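Local coordinates for protein IAA acetyltransferase (Bacillus cereus ATCC 14579, PDB 1Y9K) that probably acts as a GNAT-family N-acetyltransferase, transferring an acetyl group from acetyl-CoA to an amine substrate, at residues A[59-64]-A[95-100]. Sequence-based numbering, arbitrary orientation.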
# COMPACT_ATOMS: atom_id res chain seq x y z
N PRO A 59 -6.90 14.04 10.83
CA PRO A 59 -6.62 13.79 12.25
C PRO A 59 -6.73 12.32 12.65
O PRO A 59 -7.71 11.66 12.29
CB PRO A 59 -7.69 14.61 12.96
CG PRO A 59 -7.97 15.73 12.05
CD PRO A 59 -7.88 15.13 10.67
N LYS A 60 -5.71 11.83 13.36
CA LYS A 60 -5.72 10.47 13.93
C LYS A 60 -5.85 9.38 12.86
O LYS A 60 -6.23 8.24 13.14
CB LYS A 60 -6.81 10.33 15.01
CG LYS A 60 -6.63 11.19 16.28
CD LYS A 60 -5.37 10.76 17.03
CE LYS A 60 -4.95 11.74 18.12
NZ LYS A 60 -3.44 11.72 18.28
N THR A 61 -5.50 9.76 11.62
CA THR A 61 -5.64 8.90 10.46
C THR A 61 -4.31 8.69 9.74
O THR A 61 -3.61 9.66 9.41
CB THR A 61 -6.68 9.48 9.46
OG1 THR A 61 -7.90 9.76 10.16
CG2 THR A 61 -6.98 8.50 8.33
N MSE A 62 -3.97 7.43 9.49
CA MSE A 62 -2.92 7.09 8.54
C MSE A 62 -3.50 6.38 7.31
O MSE A 62 -4.56 5.74 7.38
CB MSE A 62 -1.79 6.27 9.19
CG MSE A 62 -0.90 7.10 10.15
SE MSE A 62 0.61 6.36 10.84
CE MSE A 62 0.09 4.83 11.48
N GLU A 63 -2.81 6.53 6.18
CA GLU A 63 -3.14 5.80 4.98
C GLU A 63 -1.94 5.03 4.46
O GLU A 63 -0.83 5.57 4.42
CB GLU A 63 -3.62 6.76 3.90
CG GLU A 63 -4.11 6.02 2.66
CD GLU A 63 -4.82 6.91 1.67
OE1 GLU A 63 -5.24 8.04 2.04
OE2 GLU A 63 -4.95 6.47 0.50
N ILE A 64 -2.17 3.78 4.05
CA ILE A 64 -1.19 3.01 3.29
C ILE A 64 -1.13 3.53 1.86
O ILE A 64 -2.01 3.23 1.04
CB ILE A 64 -1.48 1.50 3.33
CG1 ILE A 64 -1.56 1.02 4.79
CG2 ILE A 64 -0.39 0.76 2.59
CD1 ILE A 64 -2.25 -0.32 5.00
N MSE A 95 -3.06 6.39 16.24
CA MSE A 95 -4.13 6.57 15.25
C MSE A 95 -5.38 5.74 15.59
O MSE A 95 -5.29 4.66 16.20
CB MSE A 95 -3.65 6.25 13.83
CG MSE A 95 -2.34 6.93 13.40
SE MSE A 95 -2.46 8.70 13.12
CE MSE A 95 -1.80 9.34 14.64
N SER A 96 -6.53 6.26 15.18
CA SER A 96 -7.80 5.54 15.34
C SER A 96 -8.38 5.06 13.99
O SER A 96 -9.34 4.29 13.97
CB SER A 96 -8.82 6.42 16.08
OG SER A 96 -9.20 7.52 15.28
N LYS A 97 -7.79 5.51 12.88
CA LYS A 97 -8.28 5.16 11.55
C LYS A 97 -7.12 4.84 10.60
O LYS A 97 -6.16 5.61 10.50
CB LYS A 97 -9.15 6.29 10.98
CG LYS A 97 -10.05 5.90 9.81
CD LYS A 97 -10.93 7.06 9.33
CE LYS A 97 -12.26 6.55 8.76
NZ LYS A 97 -12.57 7.10 7.39
N LEU A 98 -7.21 3.70 9.92
CA LEU A 98 -6.28 3.34 8.86
C LEU A 98 -7.01 3.21 7.51
O LEU A 98 -8.04 2.55 7.43
CB LEU A 98 -5.50 2.05 9.19
CG LEU A 98 -4.34 1.65 8.27
CD1 LEU A 98 -3.20 2.69 8.23
CD2 LEU A 98 -3.80 0.27 8.63
N GLU A 99 -6.47 3.87 6.49
CA GLU A 99 -7.04 3.84 5.14
C GLU A 99 -6.07 3.25 4.11
O GLU A 99 -4.85 3.32 4.25
CB GLU A 99 -7.51 5.22 4.70
CG GLU A 99 -8.56 5.83 5.64
CD GLU A 99 -9.15 7.13 5.14
OE1 GLU A 99 -8.45 7.88 4.44
OE2 GLU A 99 -10.32 7.42 5.46
N VAL A 100 -6.66 2.68 3.07
CA VAL A 100 -5.92 2.17 1.94
C VAL A 100 -6.81 2.33 0.70
O VAL A 100 -8.02 2.11 0.75
CB VAL A 100 -5.50 0.68 2.17
CG1 VAL A 100 -6.73 -0.25 2.21
CG2 VAL A 100 -4.48 0.22 1.12
O HOH W 1 -6.37 9.46 4.19
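Lys-60 O takes two backbone N-H groups, from Ser-96 N at 2.9 Å and Lys-97 N at 3.2 Å, both in its carbonyl plane, just before segments 59-64 and 95-100 pair as parallel strands. From there the ladder runs through Met-62, whose N donates to Lys-97 O and whose O accepts from Glu-99 N, to Ile-64 N, which gives Glu-99 O a bond of 2.7 Å.

On the face carrying Thr-61, Glu-63, Lys-97 and Glu-99, the two carboxylates are turned 74° apart. Glu-63 OE1 and Glu-99 OE1 lie 4.0 Å from each other, not bonded directly but bridged by a single water that donates to both. Arg-148 forms a salt bridge with Glu-63 OE2, and Lys-97 NZ meets the anti lone pair of Glu-99 OE2 at 3.0 Å; these positive charges probably offset the carboxylate repulsion. Thr-61 lies alongside Lys-97, its OG1 donating to Pro-59 O from above the carbonyl plane.

The reverse face is apolar. With CG beside its backbone N (chi1 -50°) and the chain bent at chi2 and chi3, the selenomethionine Met-95 brings its SE back over the Lys-60 to Thr-61 peptide and crosses selenomethionine Met-62 at about a right angle, CG to CG 3.6 Å. Farther along, Ile-64 CD1 rests on Leu-98 CD2, 4.0 Å away, and Ile-64 CB on Val-100 CG2.

These are the two parallel strands of a right-handed beta-alpha-beta crossover in the GNAT fold: connecting helix 78-92 packs on Met-62, Ile-64 and Leu-98, while antiparallel strands 48-56 and 141-152 continue the sheet beyond 61-69 and 97-103, respectively.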